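Local structure of putative sugar binding protein (3KEZ) at residues A[70-74]-A[435-441]; A[187-191]-A[246-250]; A[230-234]-A[252-256]; A[286-292]-A[414-419]; A[345-350]-A[379-385]. The protein probably binds sugars at the bacterial outer membrane as a SusD-family nutrient-binding protein, and carries a bound calcium ion. One frame throughout, in Å; residues are numbered along the deposited sequence.

The five contacts are spread over a largely helical SusD-family chain. Contacts 2 and 3 form a pair, with centres about 9 Å apart: their segments alternate along the chain, Phe188 of contact 2 lies against Tyr231 and Pro252 of contact 3, and the calcium ion is close by, about 6 Å from the side chain of Asp246 and about 10 Å from that of Ile255. Contact 1 sits on the other side of the chain's centre from this pair, about 24 Å from either between nearest atoms. Contacts 4 and 5 approach to about 8 Å between nearest atoms without touching, and 345-350 and 379-385 both fall between the two segments of contact 4 in sequence.

Contact 1: A[70-74]-A[435-441]; sequences FNFTK and FHKILLP. With PO4 (phosphate ion), chain D.
Lys437 drives its ammonium group into two backbone carbonyls of one short loop: NZ lies 2.7 Å from Phe70 O and 2.9 Å from Phe72 O, two hydrogen bonds that tie 70-74 to 435-441. The chain is bent at its third torsion (chi3 94°), which swings CE and NZ in between the two oxygens, and NZ stands tilted from both carbonyl planes. Phe70, the first residue past helix 65-68, has the positive phi of a Schellman motif, and its O is one of the two acceptors. Its ring makes a T-shaped pair with Phe435, whose CE2 stands over the middle of the face, 3.7 Å from Phe70 CG, with the planes at 75°. Phe72 CD2 and Leu440 CD2 meet at 4.0 Å with the side chains alongside each other, and Pro441 CG rests on Thr73 O. His436 ND1 and its backbone N both hold O4 of a phosphate, probably from the crystallisation liquor; ND1 is 2.6 Å from O4. Tyr431 adds an edge-to-face ring to Phe70. The contact joins the loops before helices 80-96 and 444-449, and Leu440 leans on Ile133 and Phe134 at the end of helix 109-134.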
# COMPACT_ATOMS: atom_id res chain seq x y z
N PHE A 70 10.59 12.75 -10.60
CA PHE A 70 9.38 13.42 -11.03
C PHE A 70 9.52 13.93 -12.46
O PHE A 70 9.33 15.12 -12.73
CB PHE A 70 9.06 14.58 -10.08
CG PHE A 70 8.83 14.14 -8.70
CD1 PHE A 70 7.58 13.64 -8.32
CD2 PHE A 70 9.85 14.18 -7.76
CE1 PHE A 70 7.37 13.23 -7.04
CE2 PHE A 70 9.64 13.76 -6.48
CZ PHE A 70 8.40 13.29 -6.11
N ASN A 71 9.87 13.02 -13.35
CA ASN A 71 10.23 13.36 -14.71
C ASN A 71 9.11 13.14 -15.71
O ASN A 71 9.36 13.23 -16.91
CB ASN A 71 11.45 12.51 -15.13
CG ASN A 71 12.18 13.09 -16.30
OD1 ASN A 71 12.40 14.29 -16.36
ND2 ASN A 71 12.59 12.23 -17.25
N PHE A 72 7.90 12.81 -15.28
CA PHE A 72 6.82 12.56 -16.26
C PHE A 72 6.11 13.83 -16.71
O PHE A 72 6.03 14.83 -15.96
CB PHE A 72 5.77 11.56 -15.75
CG PHE A 72 6.28 10.13 -15.61
CD1 PHE A 72 6.72 9.42 -16.71
CD2 PHE A 72 6.27 9.51 -14.38
CE1 PHE A 72 7.16 8.11 -16.58
CE2 PHE A 72 6.71 8.21 -14.26
CZ PHE A 72 7.15 7.51 -15.36
N THR A 73 5.61 13.78 -17.94
CA THR A 73 4.83 14.86 -18.55
C THR A 73 3.48 14.30 -18.92
O THR A 73 3.28 13.08 -18.93
CB THR A 73 5.41 15.39 -19.89
OG1 THR A 73 5.16 14.43 -20.93
CG2 THR A 73 6.90 15.71 -19.82
N LYS A 74 2.55 15.18 -19.30
CA LYS A 74 1.26 14.67 -19.79
C LYS A 74 1.43 13.79 -21.04
O LYS A 74 0.58 12.96 -21.36
CB LYS A 74 0.26 15.81 -20.04
CG LYS A 74 0.32 16.49 -21.39
CD LYS A 74 1.42 17.48 -21.52
CE LYS A 74 1.23 18.32 -22.76
NZ LYS A 74 0.09 19.22 -22.54
N PHE A 435 3.19 20.77 -4.53
CA PHE A 435 4.03 20.39 -5.68
C PHE A 435 3.15 19.59 -6.65
O PHE A 435 2.59 18.56 -6.27
CB PHE A 435 5.20 19.55 -5.17
CG PHE A 435 6.12 19.02 -6.23
CD1 PHE A 435 6.52 19.80 -7.30
CD2 PHE A 435 6.63 17.73 -6.09
CE1 PHE A 435 7.41 19.28 -8.25
CE2 PHE A 435 7.52 17.22 -7.02
CZ PHE A 435 7.93 18.00 -8.08
N HIS A 436 3.03 20.06 -7.88
CA HIS A 436 2.04 19.51 -8.80
C HIS A 436 2.40 18.13 -9.25
O HIS A 436 1.52 17.36 -9.64
CB HIS A 436 1.79 20.42 -9.97
CG HIS A 436 2.86 20.38 -11.03
ND1 HIS A 436 4.06 21.04 -10.90
CD2 HIS A 436 2.87 19.82 -12.27
CE1 HIS A 436 4.78 20.88 -12.00
NE2 HIS A 436 4.08 20.14 -12.85
N LYS A 437 3.67 17.77 -9.11
CA LYS A 437 4.13 16.46 -9.59
C LYS A 437 4.05 15.37 -8.54
O LYS A 437 4.40 14.25 -8.84
CB LYS A 437 5.52 16.54 -10.21
CG LYS A 437 5.58 17.54 -11.33
CD LYS A 437 6.84 17.46 -12.22
CE LYS A 437 6.58 16.59 -13.47
NZ LYS A 437 7.75 16.51 -14.41
N ILE A 438 3.54 15.65 -7.33
CA ILE A 438 3.25 14.55 -6.42
C ILE A 438 2.07 13.72 -6.94
O ILE A 438 1.83 12.60 -6.46
CB ILE A 438 2.91 14.96 -4.95
CG1 ILE A 438 1.80 16.01 -4.95
CG2 ILE A 438 4.15 15.32 -4.15
CD1 ILE A 438 0.96 15.98 -3.73
N LEU A 439 1.32 14.28 -7.90
CA LEU A 439 0.27 13.58 -8.64
C LEU A 439 0.78 13.14 -10.02
O LEU A 439 1.40 13.93 -10.73
CB LEU A 439 -0.95 14.48 -8.88
CG LEU A 439 -1.45 15.22 -7.64
CD1 LEU A 439 -2.69 16.05 -7.96
CD2 LEU A 439 -1.72 14.22 -6.46
N LEU A 440 0.53 11.88 -10.41
CA LEU A 440 0.77 11.51 -11.81
C LEU A 440 -0.20 12.32 -12.68
O LEU A 440 -1.33 12.64 -12.25
CB LEU A 440 0.61 9.98 -12.07
CG LEU A 440 1.67 8.99 -11.54
CD1 LEU A 440 1.34 7.54 -11.91
CD2 LEU A 440 3.07 9.32 -12.03
N PRO A 441 0.24 12.68 -13.89
CA PRO A 441 -0.72 13.30 -14.77
C PRO A 441 -1.74 12.27 -15.25
O PRO A 441 -1.47 11.04 -15.24
CB PRO A 441 0.15 13.81 -15.92
CG PRO A 441 1.34 12.84 -15.96
CD PRO A 441 1.52 12.32 -14.56
P PO4 D . 4.56 23.76 -8.24
O1 PO4 D . 3.47 24.50 -8.96
O2 PO4 D . 5.93 24.24 -8.62
O3 PO4 D . 4.40 23.98 -6.75
O4 PO4 D . 4.42 22.32 -8.64

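Contact 2: A[187-191]-A[246-250]; sequences DFNKG and DASAS
Phe188 lays one face of its ring along the backbone of 246-250, with Ser248 C and Ala249 N both over that face and offset toward its rim. CD2 comes 3.5 Å from Ala249 N and CE2 3.6 Å from Ser248 C, so the ring covers a peptide unit. Its CG stands anti to the backbone N (chi1 -176°), which carries the ring across to the other loop; at its base CB touches Ala249 CB at 4.0 Å, and at its far end CZ reaches Ala247 CB at 4.2 Å. This is loop-to-loop packing on the surface of the SusD-family fold, joining the connection between helices 166-183 and 195-209 to the one that leads into strand 255-259. Two residues on, Lys190 reaches across to the same partner segment, its chain bent at chi2 (71°). Its NZ makes a salt bridge with Asp246 OD1 at 2.9 Å, coming from above the carboxylate plane, and donates to Ala247 O at 3.0 Å in the carbonyl plane, on a lone pair. Glu258 OE1 is a second acidic partner for the ammonium group, and the Asp246 side chain also touches Gln322 and Asn331 of the calcium site.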
# COMPACT_ATOMS: atom_id res chain seq x y z
N ASP A 187 -11.43 -15.58 8.92
CA ASP A 187 -10.52 -16.71 8.72
C ASP A 187 -9.29 -16.33 7.90
O ASP A 187 -9.34 -15.44 7.04
CB ASP A 187 -11.24 -17.88 8.02
CG ASP A 187 -12.37 -18.45 8.84
OD1 ASP A 187 -12.55 -18.03 10.00
OD2 ASP A 187 -13.08 -19.31 8.34
N PHE A 188 -8.18 -17.00 8.20
CA PHE A 188 -7.01 -16.96 7.32
C PHE A 188 -7.41 -17.33 5.88
O PHE A 188 -8.19 -18.25 5.66
CB PHE A 188 -5.93 -17.92 7.84
CG PHE A 188 -4.66 -17.88 7.06
CD1 PHE A 188 -3.70 -16.95 7.35
CD2 PHE A 188 -4.45 -18.77 6.01
CE1 PHE A 188 -2.53 -16.91 6.65
CE2 PHE A 188 -3.29 -18.73 5.27
CZ PHE A 188 -2.32 -17.81 5.57
N ASN A 189 -6.93 -16.57 4.92
CA ASN A 189 -7.33 -16.76 3.52
C ASN A 189 -6.21 -16.32 2.62
O ASN A 189 -6.06 -15.15 2.27
CB ASN A 189 -8.62 -16.01 3.22
CG ASN A 189 -9.34 -16.54 2.00
OD1 ASN A 189 -8.87 -17.49 1.33
ND2 ASN A 189 -10.47 -15.91 1.67
N LYS A 190 -5.41 -17.32 2.27
CA LYS A 190 -4.09 -17.14 1.68
C LYS A 190 -4.20 -16.45 0.35
O LYS A 190 -4.87 -16.95 -0.56
CB LYS A 190 -3.49 -18.54 1.44
CG LYS A 190 -2.15 -18.58 0.79
CD LYS A 190 -1.10 -18.10 1.72
CE LYS A 190 0.28 -18.36 1.13
NZ LYS A 190 1.31 -17.97 2.12
N GLY A 191 -3.53 -15.31 0.21
CA GLY A 191 -3.58 -14.59 -1.06
C GLY A 191 -4.90 -13.88 -1.32
O GLY A 191 -5.10 -13.35 -2.41
N ASP A 246 6.15 -19.24 4.17
CA ASP A 246 4.90 -19.41 3.45
C ASP A 246 3.87 -19.62 4.57
O ASP A 246 3.82 -20.68 5.20
CB ASP A 246 4.99 -20.58 2.47
CG ASP A 246 4.28 -20.31 1.13
OD1 ASP A 246 3.63 -19.23 0.93
OD2 ASP A 246 4.35 -21.22 0.28
N ALA A 247 3.12 -18.56 4.86
CA ALA A 247 2.19 -18.54 5.98
C ALA A 247 1.00 -19.47 5.70
O ALA A 247 0.63 -19.67 4.54
CB ALA A 247 1.72 -17.07 6.26
N SER A 248 0.43 -20.04 6.75
CA SER A 248 -0.76 -20.87 6.66
C SER A 248 -1.66 -20.59 7.86
O SER A 248 -1.28 -19.87 8.79
CB SER A 248 -0.35 -22.35 6.67
OG SER A 248 0.14 -22.71 7.95
N ALA A 249 -2.85 -21.21 7.86
CA ALA A 249 -3.83 -20.98 8.93
C ALA A 249 -3.24 -21.31 10.28
O ALA A 249 -3.47 -20.58 11.24
CB ALA A 249 -5.14 -21.80 8.68
N SER A 250 -2.47 -22.41 10.36
CA SER A 250 -1.79 -22.79 11.60
C SER A 250 -0.60 -21.90 11.97
O SER A 250 -0.24 -21.82 13.12
CB SER A 250 -1.31 -24.27 11.56
OG SER A 250 -0.41 -24.50 10.48

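Contact 3: A[230-234]-A[252-256]; sequences GYALW and PGEIL
Glu254 OE1 is gripped by two donors: it accepts from Trp234 N at 2.8 Å on its anti lone pair, and Arg367 makes a salt bridge to the same oxygen. The other oxygen, OE2, is held by Arg336 and Ser338, so this buried carboxylate is well supplied with donors and would probably stay ionised. The arrangement belongs to the turn that feeds strand 255-259 in this SusD-family fold, and it ties that turn to the loop following helix 212-229, which ends in a Schellman motif at Gly230. Glu254 CG stands between the backbone N and the carbonyl carbon, a placement (chi1 69°) that sets it over the indole face in a CH-pi contact, 3.7 Å from the centroid of the Trp234 six-membered ring. Ile255 CG1 meets Trp234 CH2 obliquely. With a serine for Trp234, Glu254 CG and the end of Ile255 are likely to lose their aromatic cover. Gly253 passes close to the indole, where a CB would clash with NE1, and its O accepts from Ala232 N at 3.0 Å. At the other end Tyr231 is clamped on opposite faces by two CH-pi contacts, with Pro252 CB 3.9 Å and Leu256 CD2 3.7 Å from the ring centroid, while Ile255 O lies near the ring plane, 3.5 Å from Tyr231 CE2.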
# COMPACT_ATOMS: atom_id res chain seq x y z
N GLY A 230 -5.02 -15.78 15.47
CA GLY A 230 -3.69 -16.40 15.56
C GLY A 230 -2.58 -15.67 14.82
O GLY A 230 -1.42 -16.11 14.79
N TYR A 231 -2.92 -14.55 14.20
CA TYR A 231 -1.89 -13.69 13.64
C TYR A 231 -1.14 -13.05 14.81
O TYR A 231 -1.67 -12.85 15.88
CB TYR A 231 -2.51 -12.61 12.77
CG TYR A 231 -3.26 -13.04 11.52
CD1 TYR A 231 -4.64 -13.29 11.57
CD2 TYR A 231 -2.63 -13.12 10.27
CE1 TYR A 231 -5.37 -13.63 10.42
CE2 TYR A 231 -3.36 -13.46 9.11
CZ TYR A 231 -4.72 -13.70 9.19
OH TYR A 231 -5.44 -14.03 8.08
N ALA A 232 0.13 -12.77 14.62
CA ALA A 232 0.91 -12.16 15.66
C ALA A 232 2.04 -11.43 14.96
O ALA A 232 2.51 -11.87 13.91
CB ALA A 232 1.42 -13.22 16.68
N LEU A 233 2.43 -10.30 15.52
CA LEU A 233 3.61 -9.60 15.07
C LEU A 233 4.79 -10.57 15.06
O LEU A 233 4.99 -11.37 16.00
CB LEU A 233 3.93 -8.41 15.99
CG LEU A 233 3.00 -7.18 16.04
CD1 LEU A 233 3.55 -6.15 17.09
CD2 LEU A 233 2.86 -6.57 14.69
N TRP A 234 5.55 -10.53 13.98
CA TRP A 234 6.80 -11.31 13.89
C TRP A 234 7.71 -10.94 15.05
O TRP A 234 7.96 -9.76 15.30
CB TRP A 234 7.52 -11.03 12.56
CG TRP A 234 6.86 -11.64 11.36
CD1 TRP A 234 6.25 -12.87 11.28
CD2 TRP A 234 6.78 -11.08 10.06
NE1 TRP A 234 5.77 -13.09 10.00
CE2 TRP A 234 6.08 -11.99 9.24
CE3 TRP A 234 7.21 -9.87 9.50
CZ2 TRP A 234 5.82 -11.74 7.92
CZ3 TRP A 234 6.95 -9.64 8.20
CH2 TRP A 234 6.27 -10.56 7.42
N PRO A 252 -0.02 -18.14 10.80
CA PRO A 252 -0.31 -17.02 9.87
C PRO A 252 0.73 -15.94 9.76
O PRO A 252 0.70 -15.13 8.81
CB PRO A 252 -1.58 -16.39 10.43
CG PRO A 252 -2.03 -17.22 11.53
CD PRO A 252 -1.03 -18.29 11.84
N GLY A 253 1.63 -15.85 10.75
CA GLY A 253 2.50 -14.71 10.81
C GLY A 253 1.71 -13.42 11.00
O GLY A 253 0.68 -13.39 11.71
N GLU A 254 2.16 -12.35 10.36
CA GLU A 254 1.48 -11.09 10.52
C GLU A 254 0.94 -10.50 9.24
O GLU A 254 0.34 -9.44 9.30
CB GLU A 254 2.37 -10.06 11.24
CG GLU A 254 3.59 -9.53 10.49
CD GLU A 254 4.16 -8.30 11.17
OE1 GLU A 254 4.94 -8.45 12.15
OE2 GLU A 254 3.87 -7.18 10.70
N ILE A 255 1.16 -11.13 8.09
CA ILE A 255 0.59 -10.58 6.84
C ILE A 255 -0.90 -10.89 6.72
O ILE A 255 -1.32 -12.05 6.65
CB ILE A 255 1.28 -11.06 5.56
CG1 ILE A 255 2.80 -10.72 5.58
CG2 ILE A 255 0.55 -10.45 4.32
CD1 ILE A 255 3.66 -11.61 4.63
N LEU A 256 -1.69 -9.82 6.67
CA LEU A 256 -3.13 -9.89 6.64
C LEU A 256 -3.65 -9.93 5.20
O LEU A 256 -4.76 -10.41 4.93
CB LEU A 256 -3.71 -8.71 7.41
CG LEU A 256 -3.26 -8.52 8.85
CD1 LEU A 256 -3.92 -7.22 9.50
CD2 LEU A 256 -3.59 -9.75 9.72

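Contact 4: A[286-292]-A[414-419]; sequences ITCSFYQ and VKDSDI
The first turn of helix 288-295 packs against an Asx turn in the loop 414-419, within the SusD family region and away from the calcium site. Thr287 is the N-cap of that helix; its OG1 accepts a weak bond from Phe290 N and is itself hydrogen-bonded to Asp53 O. On the loop, Asp416 OD1 accepts from Asp418 N at 2.8 Å through its anti lone pair, which closes the turn. The other oxygen faces the helix: Gln292 NE2 donates to Asp416 OD2 at 3.1 Å, nearly straight at 164° and in the plane of the amide, meeting the carboxylate on its anti side. Lys295, further along the helix, makes a salt bridge to the same OD2. Were Asp416 an alanine, the Lys295 charge and the Gln292 amide would probably lose this shared acceptor, and the 416-418 turn would be freer to shift. Gln292 NE2 also has a weak bond to Lys415 O, while its OE1 rests near Val414 CG2. Nearer the helix start Cys288 pushes its CB to 3.1 Å from Val414 O, and its SG lies 4.0 Å from Ile419 CD1. That CD1 also meets Tyr291 CD2 at 3.7 Å, carried there by CG1 standing between the backbone N and the carbonyl carbon (chi1 51°); Phe308 and Ala314 of the neighbouring strands also touch Ile419. At the edge of the Tyr291 ring, near its plane, lie Asp416 CG and Asp418 OD2, the latter 2.9 Å from Tyr291 OH.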
# COMPACT_ATOMS: atom_id res chain seq x y z
N ILE A 286 17.82 2.21 -0.52
CA ILE A 286 17.57 3.19 0.53
C ILE A 286 18.44 4.43 0.30
O ILE A 286 19.50 4.33 -0.30
CB ILE A 286 17.81 2.66 1.95
CG1 ILE A 286 19.28 2.37 2.20
CG2 ILE A 286 16.90 1.45 2.26
CD1 ILE A 286 19.56 1.80 3.59
N THR A 287 17.97 5.59 0.74
CA THR A 287 18.78 6.80 0.73
C THR A 287 19.80 6.75 1.89
O THR A 287 19.61 6.02 2.86
CB THR A 287 17.92 8.05 0.85
OG1 THR A 287 17.10 7.90 2.00
CG2 THR A 287 17.02 8.24 -0.45
N CYS A 288 20.87 7.53 1.78
CA CYS A 288 21.82 7.62 2.90
C CYS A 288 21.19 8.12 4.19
O CYS A 288 21.49 7.63 5.28
CB CYS A 288 22.98 8.52 2.53
SG CYS A 288 24.03 7.80 1.23
N SER A 289 20.35 9.15 4.06
CA SER A 289 19.66 9.70 5.23
C SER A 289 18.81 8.64 5.94
O SER A 289 18.77 8.61 7.17
CB SER A 289 18.79 10.92 4.87
OG SER A 289 17.83 10.66 3.85
N PHE A 290 18.15 7.75 5.19
CA PHE A 290 17.34 6.72 5.84
C PHE A 290 18.25 5.65 6.51
O PHE A 290 17.97 5.21 7.62
CB PHE A 290 16.40 6.01 4.88
CG PHE A 290 15.66 4.88 5.54
CD1 PHE A 290 14.60 5.13 6.37
CD2 PHE A 290 16.05 3.57 5.35
CE1 PHE A 290 13.91 4.08 6.98
CE2 PHE A 290 15.40 2.54 5.97
CZ PHE A 290 14.31 2.81 6.80
N TYR A 291 19.31 5.25 5.82
CA TYR A 291 20.30 4.35 6.43
C TYR A 291 20.85 4.92 7.74
O TYR A 291 20.92 4.21 8.75
CB TYR A 291 21.42 4.04 5.45
CG TYR A 291 22.47 3.09 5.96
CD1 TYR A 291 22.11 1.88 6.53
CD2 TYR A 291 23.82 3.41 5.89
CE1 TYR A 291 23.05 0.99 7.00
CE2 TYR A 291 24.79 2.53 6.36
CZ TYR A 291 24.40 1.33 6.91
OH TYR A 291 25.34 0.50 7.37
N GLN A 292 21.19 6.21 7.74
CA GLN A 292 21.69 6.87 8.95
C GLN A 292 20.66 6.95 10.09
O GLN A 292 21.00 6.69 11.25
CB GLN A 292 22.28 8.22 8.63
CG GLN A 292 23.57 8.03 7.82
CD GLN A 292 24.21 9.31 7.37
OE1 GLN A 292 23.63 10.40 7.49
NE2 GLN A 292 25.41 9.19 6.79
N VAL A 414 23.17 13.65 2.12
CA VAL A 414 24.26 13.25 3.01
C VAL A 414 24.91 12.01 2.42
O VAL A 414 24.26 11.25 1.69
CB VAL A 414 23.79 12.96 4.45
CG1 VAL A 414 23.45 14.25 5.15
CG2 VAL A 414 22.58 12.01 4.46
N LYS A 415 26.20 11.83 2.69
CA LYS A 415 26.93 10.68 2.20
C LYS A 415 27.20 9.67 3.32
O LYS A 415 27.20 10.02 4.51
CB LYS A 415 28.27 11.09 1.54
CG LYS A 415 28.17 12.00 0.27
CD LYS A 415 27.06 11.58 -0.72
CE LYS A 415 27.10 12.38 -2.05
NZ LYS A 415 26.49 13.73 -1.97
N ASP A 416 27.40 8.42 2.94
CA ASP A 416 27.79 7.39 3.88
C ASP A 416 28.78 6.45 3.21
O ASP A 416 28.52 5.97 2.11
CB ASP A 416 26.56 6.61 4.35
CG ASP A 416 26.82 5.81 5.63
OD1 ASP A 416 27.61 4.85 5.60
OD2 ASP A 416 26.21 6.16 6.66
N SER A 417 29.89 6.15 3.89
CA SER A 417 30.90 5.31 3.32
C SER A 417 30.50 3.82 3.30
O SER A 417 31.13 3.04 2.60
CB SER A 417 32.24 5.53 4.04
OG SER A 417 32.07 5.37 5.43
N ASP A 418 29.46 3.42 4.02
CA ASP A 418 28.98 2.00 3.95
C ASP A 418 28.19 1.76 2.66
O ASP A 418 28.01 0.60 2.26
CB ASP A 418 28.07 1.62 5.11
CG ASP A 418 28.80 1.45 6.44
OD1 ASP A 418 30.01 1.17 6.44
OD2 ASP A 418 28.08 1.57 7.49
N ILE A 419 27.67 2.83 2.07
CA ILE A 419 26.91 2.76 0.83
C ILE A 419 27.35 3.91 -0.06
O ILE A 419 26.60 4.84 -0.33
CB ILE A 419 25.39 2.77 1.07
CG1 ILE A 419 24.94 3.95 1.98
CG2 ILE A 419 24.97 1.43 1.62
CD1 ILE A 419 23.47 3.96 2.24

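Contact 5: A[345-350]-A[379-385]; sequences AEAAVQ and LTLENVL
Val349 and Val384 form the close-packed heart of an antiparallel helix pair, the end of helix 337-350 running against the start of helix 381-392 with short-segment axes 9.4 Å apart and directions 177° apart. Both helices belong to the SusD family region, whose sequence falls in the TPR clan. The two valine side chains pass alongside one another, running opposite ways, with CG2 to CG2 at 3.8 Å. The other methyl of Val349 is anti to the backbone N, a placement (chi1 166°) that directs CG1 at the start of the partner helix, 3.7 Å from Leu381 N. Val384 CG1 sits over the backbone of Glu346, 3.8 Å from its N, and also meets Ala345 CB. Buried beside them, Glu346 is extended, its CG touching Leu381 CD1 at 3.6 Å and its OE1 beside Leu385 CD2; Arg404, outside both helices, makes a salt bridge to OE2. The packing thins on the side of Gln350 and Thr380. There Gln350, partly exposed, brings only its NE2 up to Leu381 CD2, and the CB of the exposed Thr380 points away from helix 337-350. Thr380 is occupied instead in a capping box: Asn383 N donates to Thr380 OG1 at 2.9 Å, and Thr380 N returns a bond to Asn383 OD1 at 3.0 Å, approaching from above the plane of that amide carbonyl.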
# COMPACT_ATOMS: atom_id res chain seq x y z
N ALA A 345 -1.49 3.75 16.91
CA ALA A 345 -0.60 4.68 17.60
C ALA A 345 -0.80 6.11 17.14
O ALA A 345 -0.96 7.01 17.96
CB ALA A 345 0.85 4.26 17.44
N GLU A 346 -0.84 6.29 15.83
CA GLU A 346 -1.08 7.60 15.24
C GLU A 346 -2.44 8.19 15.66
O GLU A 346 -2.52 9.32 16.14
CB GLU A 346 -0.95 7.55 13.71
CG GLU A 346 -1.17 8.91 13.06
CD GLU A 346 -1.00 8.92 11.53
OE1 GLU A 346 -0.29 8.08 10.95
OE2 GLU A 346 -1.60 9.81 10.90
N ALA A 347 -3.50 7.38 15.54
CA ALA A 347 -4.84 7.83 15.90
C ALA A 347 -4.95 8.13 17.40
O ALA A 347 -5.66 9.05 17.79
CB ALA A 347 -5.89 6.78 15.49
N ALA A 348 -4.25 7.36 18.24
CA ALA A 348 -4.19 7.64 19.67
C ALA A 348 -3.55 9.01 19.94
O ALA A 348 -4.09 9.82 20.73
CB ALA A 348 -3.42 6.54 20.41
N VAL A 349 -2.43 9.29 19.28
CA VAL A 349 -1.75 10.58 19.44
C VAL A 349 -2.70 11.68 19.03
O VAL A 349 -2.91 12.66 19.77
CB VAL A 349 -0.49 10.67 18.57
CG1 VAL A 349 0.00 12.18 18.48
CG2 VAL A 349 0.60 9.76 19.17
N GLN A 350 -3.32 11.51 17.87
CA GLN A 350 -4.16 12.54 17.29
C GLN A 350 -5.47 12.75 18.07
O GLN A 350 -6.08 13.79 17.94
CB GLN A 350 -4.38 12.31 15.80
CG GLN A 350 -3.12 12.34 14.99
CD GLN A 350 -2.59 13.77 14.75
OE1 GLN A 350 -2.42 14.53 15.68
NE2 GLN A 350 -2.35 14.11 13.51
N LEU A 379 4.16 11.25 23.27
CA LEU A 379 4.40 10.96 21.87
C LEU A 379 3.76 12.01 20.95
O LEU A 379 2.65 12.47 21.21
CB LEU A 379 3.94 9.54 21.49
CG LEU A 379 4.73 8.35 22.07
CD1 LEU A 379 4.00 7.10 21.64
CD2 LEU A 379 6.14 8.33 21.59
N THR A 380 4.51 12.37 19.90
CA THR A 380 4.07 13.30 18.86
C THR A 380 3.74 12.55 17.54
O THR A 380 4.13 11.39 17.34
CB THR A 380 5.19 14.32 18.58
OG1 THR A 380 6.25 13.64 17.91
CG2 THR A 380 5.71 14.94 19.90
N LEU A 381 3.02 13.19 16.63
CA LEU A 381 2.83 12.60 15.33
C LEU A 381 4.17 12.27 14.68
O LEU A 381 4.36 11.20 14.10
CB LEU A 381 2.02 13.53 14.42
CG LEU A 381 1.84 13.09 12.98
CD1 LEU A 381 1.09 11.75 12.91
CD2 LEU A 381 1.15 14.18 12.16
N GLU A 382 5.12 13.18 14.78
CA GLU A 382 6.42 12.95 14.15
C GLU A 382 7.12 11.71 14.72
O GLU A 382 7.78 11.00 13.98
CB GLU A 382 7.32 14.17 14.32
CG GLU A 382 8.70 13.94 13.78
CD GLU A 382 9.48 15.21 13.46
OE1 GLU A 382 9.05 16.32 13.83
OE2 GLU A 382 10.54 15.08 12.84
N ASN A 383 7.01 11.50 16.03
CA ASN A 383 7.55 10.30 16.69
C ASN A 383 6.96 9.04 16.05
O ASN A 383 7.68 8.08 15.76
CB ASN A 383 7.18 10.23 18.19
CG ASN A 383 7.85 11.28 19.07
OD1 ASN A 383 7.40 11.48 20.19
ND2 ASN A 383 8.95 11.89 18.63
N VAL A 384 5.64 9.05 15.86
CA VAL A 384 4.96 7.91 15.28
C VAL A 384 5.35 7.67 13.82
O VAL A 384 5.67 6.53 13.44
CB VAL A 384 3.43 7.98 15.46
CG1 VAL A 384 2.77 6.83 14.72
CG2 VAL A 384 3.06 7.92 16.94
N LEU A 385 5.38 8.73 13.03
CA LEU A 385 5.82 8.63 11.64
C LEU A 385 7.31 8.21 11.47
O LEU A 385 7.67 7.50 10.52
CB LEU A 385 5.53 9.93 10.92
CG LEU A 385 4.06 10.36 10.76
CD1 LEU A 385 3.93 11.67 10.03
CD2 LEU A 385 3.19 9.24 10.10